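Local structure of conserved hypothetical protein (Streptococcus pneumoniae, 2GK4) at residues Phe204-Lys207 / Asn208-Gln211; Lys216-Ile219 / Ala220-Leu223. The protein is of unknown function but is probably a flavoprotein of DNA/pantothenate metabolism. All coordinates share one frame; numbering follows the deposited sequence.

Interaction 1 of 2, residues Phe204-Lys207 / Asn208-Gln211; sequences FVEK and NQLQ
Phe204 N donates to Gln211 O at 2.7 Å, the shortest hydrogen bond between the two arms of this beta hairpin. Gln211 N returns a bond to Phe204 O at 3.1 Å. The two residues thus form an antiparallel hydrogen-bonded pair. Phe204 O takes a second, weaker contact from the chain: Leu210 CA lies 3.4 Å from it, as a CA-H...O contact. Nearer the turn, Glu206 N binds Gln209 O at 3.0 Å. Lys207 and Asn208 carry the chain round between Glu206 and Gln209.

Val205 and Leu210 form the non-hydrogen-bonded pair. Their side chains run alongside each other on the same face, pointing the same way. Val205 CG2 meets Leu210 CD2 at 4.0 Å, and CG1 is almost as near to the same methyl. In Val205, CG1 is anti to the backbone N (chi1 -177°) and CG2 lies beside it, which presents both methyls to Leu210. Glu206 and Gln209 approach differently. Glu206 OE1 lies 3.3 Å from Gln209 CG, and the carboxylate and amide planes are nearly perpendicular (89°). Gln209 has two conformers, so this meeting is doubtful in detail. The other carboxylate oxygen, Glu206 OE2, makes a salt bridge with Lys226.

A helix packs on each face of the hairpin's strands, while the turn and most of the 208-211 arm are exposed. Val205 touches Ala175 and Arg176, and Leu210 touches Val172 and Arg176, all of helix 168-182. On the other face Phe204 turns to helix 216-228, where it meets Leu222. Strand 202-205 also pairs with strand 186-191 through Val205 and Ile187, and strand 210-213 is the outermost strand on this edge of the sheet within the chain.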
ATOM      1  N   PHE A 204     -24.510  -5.761 -16.716  1.00 19.91           N
ATOM      2  CA  PHE A 204     -23.847  -6.873 -17.397  1.00 18.60           C
ATOM      3  C   PHE A 204     -23.916  -6.552 -18.885  1.00 19.33           C
ATOM      4  O   PHE A 204     -24.997  -6.608 -19.491  1.00 18.57           O
ATOM      5  CB  PHE A 204     -24.571  -8.198 -17.062  1.00 18.57           C
ATOM      6  CG  PHE A 204     -24.177  -8.790 -15.737  1.00 19.86           C
ATOM      7  CD1 PHE A 204     -24.180  -8.020 -14.561  1.00 19.53           C
ATOM      8  CD2 PHE A 204     -23.842 -10.146 -15.656  1.00 20.89           C
ATOM      9  CE1 PHE A 204     -23.821  -8.590 -13.329  1.00 18.23           C
ATOM     10  CE2 PHE A 204     -23.502 -10.736 -14.437  1.00 18.86           C
ATOM     11  CZ  PHE A 204     -23.499  -9.969 -13.271  1.00 19.89           C
ATOM     12  N   VAL A 205     -22.783  -6.112 -19.421  1.00 19.16           N
ATOM     13  CA  VAL A 205     -22.668  -5.686 -20.786  1.00 20.03           C
ATOM     14  C   VAL A 205     -22.154  -6.823 -21.687  1.00 21.48           C
ATOM     15  O   VAL A 205     -20.997  -7.344 -21.564  1.00 21.51           O
ATOM     16  CB  VAL A 205     -21.766  -4.405 -20.916  1.00 19.88           C
ATOM     17  CG1 VAL A 205     -21.721  -3.915 -22.360  1.00 20.13           C
ATOM     18  CG2 VAL A 205     -22.305  -3.277 -20.033  1.00 19.09           C
ATOM     19  N   GLU A 206     -23.012  -7.186 -22.627  1.00 22.28           N
ATOM     20  CA  GLU A 206     -22.612  -8.055 -23.707  1.00 24.34           C
ATOM     21  C   GLU A 206     -22.689  -7.315 -25.042  1.00 24.87           C
ATOM     22  O   GLU A 206     -23.111  -6.171 -25.120  1.00 24.93           O
ATOM     23  CB  GLU A 206     -23.486  -9.308 -23.707  1.00 25.21           C
ATOM     24  CG  GLU A 206     -23.328 -10.147 -22.449  1.00 27.77           C
ATOM     25  CD  GLU A 206     -24.403 -11.207 -22.319  1.00 34.08           C
ATOM     26  OE1 GLU A 206     -25.593 -10.894 -22.467  1.00 38.53           O
ATOM     27  OE2 GLU A 206     -24.080 -12.370 -22.042  1.00 38.70           O
ATOM     28  N   LYS A 207     -22.272  -7.992 -26.103  1.00 26.31           N
ATOM     29  CA  LYS A 207     -22.178  -7.386 -27.414  1.00 27.62           C
ATOM     30  C   LYS A 207     -23.497  -6.738 -27.834  1.00 26.44           C
ATOM     31  O   LYS A 207     -23.521  -5.581 -28.236  1.00 27.48           O
ATOM     32  CB  LYS A 207     -21.781  -8.468 -28.407  1.00 28.32           C
ATOM     33  CG  LYS A 207     -21.464  -7.954 -29.787  1.00 33.18           C
ATOM     34  CD  LYS A 207     -20.359  -8.807 -30.401  1.00 39.82           C
ATOM     35  CE  LYS A 207     -20.878 -10.139 -30.929  1.00 42.76           C
ATOM     36  NZ  LYS A 207     -20.174 -10.500 -32.214  1.00 45.25           N
ATOM     37  N   ASN A 208     -24.589  -7.474 -27.681  1.00 25.54           N
ATOM     38  CA  ASN A 208     -25.903  -7.034 -28.149  1.00 25.46           C
ATOM     39  C   ASN A 208     -27.010  -7.056 -27.093  1.00 25.04           C
ATOM     40  O   ASN A 208     -28.202  -6.929 -27.440  1.00 25.59           O
ATOM     41  CB  ASN A 208     -26.378  -7.932 -29.302  1.00 27.19           C
ATOM     42  CG  ASN A 208     -25.538  -7.783 -30.569  1.00 27.73           C
ATOM     43  OD1 ASN A 208     -25.074  -6.697 -30.912  1.00 30.32           O
ATOM     44  ND2 ASN A 208     -25.328  -8.892 -31.254  1.00 31.56           N
ATOM     45  N   GLN A 209     -26.667  -7.252 -25.824  0.60 23.91           N
ATOM     46  CA  GLN A 209     -27.684  -7.140 -24.790  0.60 23.47           C
ATOM     47  C   GLN A 209     -27.091  -6.688 -23.484  0.60 22.56           C
ATOM     48  O   GLN A 209     -25.879  -6.748 -23.281  0.60 21.52           O
ATOM     49  CB  GLN A 209     -28.456  -8.439 -24.571  0.60 24.74           C
ATOM     50  CG  GLN A 209     -27.670  -9.696 -24.783  0.60 28.41           C
ATOM     51  CD  GLN A 209     -28.566 -10.844 -25.191  0.60 33.01           C
ATOM     52  OE1 GLN A 209     -28.624 -11.206 -26.363  0.60 38.14           O
ATOM     53  NE2 GLN A 209     -29.295 -11.407 -24.228  0.60 34.30           N
ATOM     54  N   LEU A 210     -27.997  -6.265 -22.619  1.00 21.02           N
ATOM     55  CA  LEU A 210     -27.680  -5.739 -21.310  1.00 20.44           C
ATOM     56  C   LEU A 210     -28.555  -6.396 -20.263  1.00 19.49           C
ATOM     57  O   LEU A 210     -29.705  -6.792 -20.534  1.00 19.65           O
ATOM     58  CB  LEU A 210     -27.992  -4.229 -21.264  1.00 19.92           C
ATOM     59  CG  LEU A 210     -27.293  -3.282 -22.246  1.00 21.43           C
ATOM     60  CD1 LEU A 210     -27.815  -1.868 -22.004  1.00 22.00           C
ATOM     61  CD2 LEU A 210     -25.774  -3.339 -22.119  1.00 21.19           C
ATOM     62  N   GLN A 211     -28.030  -6.510 -19.052  0.60 19.32           N
ATOM     63  CA  GLN A 211     -28.865  -6.853 -17.915  0.60 19.83           C
ATOM     64  C   GLN A 211     -28.355  -5.983 -16.785  0.60 19.56           C
ATOM     65  O   GLN A 211     -27.199  -5.594 -16.788  0.60 19.60           O
ATOM     66  CB  GLN A 211     -28.771  -8.341 -17.570  0.60 19.17           C
ATOM     67  CG  GLN A 211     -29.772  -8.808 -16.484  0.60 21.01           C
ATOM     68  CD  GLN A 211     -29.956 -10.325 -16.435  0.60 21.91           C
ATOM     69  OE1 GLN A 211     -29.489 -11.045 -17.307  0.60 24.41           O
ATOM     70  NE2 GLN A 211     -30.641 -10.808 -15.408  0.60 22.99           N
TER

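Interaction 2 of 2, residues Lys216-Ile219 / Ala220-Leu223; sequences KEEI and AELL
Glu217 O accepts the N-H of Glu221 at 2.9 Å, the shortest of four successive hydrogen bonds that tie 216-219 to 220-223. The others are each 3.0 Å long: Ala220 N to Lys216 O, Leu222 N to Glu218 O, and Leu223 N to Ile219 O. Each joins a residue to the one four places before it. The bond at Ala220 is the straightest, with an N-H...O angle of 172°. This is one regular alpha-helical turn after another, with no break between the segments.

Glu218 has its polar partners just before the helix. Its OE1 accepts a hydrogen bond from Gln214 N, and its own backbone N is bonded to Thr215 OG1. These bonds tie the start of the helix to the preceding residues.

The side chains add less between the segments. Ile219 CG2 and Leu223 CD1 are 4.3 Å apart, one turn along the buried side. The first torsion of Ile219 (chi1 -64°) puts CG2 anti to the backbone N and beside the carbonyl carbon, hence on the side of the following turn. Leu222 CB rests 3.4 Å from Glu218 O, against the backbone of the preceding turn. Glu221 extends back along the helix over Glu217, but it has two conformers, so the position of its carboxylate is less certain.

Around this helix, Ile219 touches Ala202 of strand 202-205 and Val213 of strand 210-213. Leu222 also meets Val213. Ala220 packs on Thr38 and Leu223 on Ile35, both of helix 30-41. Glu217 and Glu221 are exposed. The pattern is that of an amphipathic helix lying on the sheet of an alpha-beta-alpha sandwich.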
ATOM      1  N   LYS A 216     -24.390  -6.609  -4.711  1.00 23.80           N
ATOM      2  CA  LYS A 216     -23.280  -7.529  -4.861  1.00 24.74           C
ATOM      3  C   LYS A 216     -23.756  -8.957  -4.914  1.00 24.50           C
ATOM      4  O   LYS A 216     -23.244  -9.742  -5.686  1.00 25.00           O
ATOM      5  CB  LYS A 216     -22.303  -7.376  -3.681  1.00 24.09           C
ATOM      6  CG  LYS A 216     -21.409  -6.139  -3.802  1.00 26.18           C
ATOM      7  CD  LYS A 216     -20.506  -5.934  -2.540  1.00 25.91           C
ATOM      8  CE  LYS A 216     -19.453  -4.864  -2.802  1.00 28.39           C
ATOM      9  NZ  LYS A 216     -20.092  -3.514  -3.125  1.00 25.25           N
ATOM     10  N   GLU A 217     -24.735  -9.293  -4.078  1.00 26.25           N
ATOM     11  CA  GLU A 217     -25.274 -10.651  -4.068  1.00 27.22           C
ATOM     12  C   GLU A 217     -25.921 -10.953  -5.422  1.00 26.88           C
ATOM     13  O   GLU A 217     -25.739 -12.045  -5.973  1.00 25.50           O
ATOM     14  CB  GLU A 217     -26.265 -10.822  -2.910  1.00 28.68           C
ATOM     15  CG  GLU A 217     -25.606 -10.719  -1.513  1.00 32.77           C
ATOM     16  CD  GLU A 217     -25.135  -9.299  -1.131  1.00 37.44           C
ATOM     17  OE1 GLU A 217     -25.773  -8.288  -1.523  1.00 35.35           O
ATOM     18  OE2 GLU A 217     -24.118  -9.203  -0.412  1.00 41.87           O
ATOM     19  N   GLU A 218     -26.637  -9.971  -5.974  1.00 25.97           N
ATOM     20  CA  GLU A 218     -27.275 -10.145  -7.284  1.00 26.09           C
ATOM     21  C   GLU A 218     -26.230 -10.300  -8.376  1.00 23.84           C
ATOM     22  O   GLU A 218     -26.444 -11.075  -9.324  1.00 23.85           O
ATOM     23  CB  GLU A 218     -28.182  -8.964  -7.628  1.00 25.94           C
ATOM     24  CG  GLU A 218     -29.642  -9.144  -7.214  1.00 29.41           C
ATOM     25  CD  GLU A 218     -30.482  -7.867  -7.373  1.00 29.88           C
ATOM     26  OE1 GLU A 218     -30.265  -7.087  -8.337  1.00 30.32           O
ATOM     27  OE2 GLU A 218     -31.379  -7.651  -6.523  1.00 35.37           O
ATOM     28  N   ILE A 219     -25.115  -9.563  -8.253  1.00 22.80           N
ATOM     29  CA  ILE A 219     -23.990  -9.718  -9.200  1.00 22.29           C
ATOM     30  C   ILE A 219     -23.514 -11.166  -9.191  1.00 22.82           C
ATOM     31  O   ILE A 219     -23.432 -11.822 -10.251  1.00 21.17           O
ATOM     32  CB  ILE A 219     -22.807  -8.730  -8.911  1.00 21.99           C
ATOM     33  CG1 ILE A 219     -23.263  -7.280  -9.118  1.00 21.66           C
ATOM     34  CG2 ILE A 219     -21.576  -9.043  -9.806  1.00 22.05           C
ATOM     35  CD1 ILE A 219     -22.278  -6.195  -8.533  1.00 22.14           C
ATOM     36  N   ALA A 220     -23.208 -11.661  -7.985  1.00 22.61           N
ATOM     37  CA  ALA A 220     -22.755 -13.052  -7.836  1.00 23.58           C
ATOM     38  C   ALA A 220     -23.736 -14.098  -8.362  1.00 23.82           C
ATOM     39  O   ALA A 220     -23.317 -15.036  -9.066  1.00 22.57           O
ATOM     40  CB  ALA A 220     -22.311 -13.355  -6.373  1.00 23.03           C
ATOM     41  N   GLU A 221     -25.016 -13.902  -8.054  0.50 24.05           N
ATOM     42  CA  GLU A 221     -26.066 -14.839  -8.419  0.50 24.86           C
ATOM     43  C   GLU A 221     -26.239 -14.931  -9.941  0.50 24.69           C
ATOM     44  O   GLU A 221     -26.343 -16.019 -10.506  0.50 24.41           O
ATOM     45  CB  GLU A 221     -27.374 -14.466  -7.685  0.50 25.27           C
ATOM     46  CG  GLU A 221     -27.243 -14.610  -6.148  0.50 25.44           C
ATOM     47  CD  GLU A 221     -28.354 -13.941  -5.326  0.50 26.60           C
ATOM     48  OE1 GLU A 221     -29.127 -13.125  -5.868  0.50 29.58           O
ATOM     49  OE2 GLU A 221     -28.452 -14.247  -4.112  0.50 28.07           O
ATOM     50  N   LEU A 222     -26.232 -13.774 -10.599  1.00 24.08           N
ATOM     51  CA  LEU A 222     -26.332 -13.685 -12.050  1.00 23.58           C
ATOM     52  C   LEU A 222     -25.097 -14.284 -12.735  1.00 23.17           C
ATOM     53  O   LEU A 222     -25.214 -15.034 -13.717  1.00 23.16           O
ATOM     54  CB  LEU A 222     -26.591 -12.239 -12.502  1.00 23.41           C
ATOM     55  CG  LEU A 222     -26.832 -12.068 -14.016  1.00 22.62           C
ATOM     56  CD1 LEU A 222     -27.945 -12.971 -14.515  1.00 22.75           C
ATOM     57  CD2 LEU A 222     -27.131 -10.607 -14.363  1.00 23.61           C
ATOM     58  N   LEU A 223     -23.904 -13.982 -12.230  1.00 23.61           N
ATOM     59  CA  LEU A 223     -22.717 -14.626 -12.770  1.00 23.84           C
ATOM     60  C   LEU A 223     -22.848 -16.125 -12.625  1.00 24.27           C
ATOM     61  O   LEU A 223     -22.498 -16.849 -13.546  1.00 24.80           O
ATOM     62  CB  LEU A 223     -21.444 -14.176 -12.059  1.00 24.31           C
ATOM     63  CG  LEU A 223     -20.745 -12.974 -12.665  1.00 26.10           C
ATOM     64  CD1 LEU A 223     -19.709 -12.442 -11.645  1.00 27.25           C
ATOM     65  CD2 LEU A 223     -20.071 -13.353 -13.988  1.00 24.62           C
TER

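Interaction 1 closes before interaction 2 opens. Strand 210-213, the last strand of the mixed sheet, leads almost directly into helix 216-228. The centres of the two interactions lie about 15 Å apart, on the same side of the chain's centre. The two still touch: Phe204 CD2 is 3.6 Å from Leu222 CD2, and Phe204 CZ is 3.5 Å from Ile219 O. The hairpin at the sheet edge and the helix that follows it therefore pack together, with the ring of Phe204 reaching from the sheet to helix 216-228. The helix belongs to one helical layer of the alpha-beta-alpha sandwich.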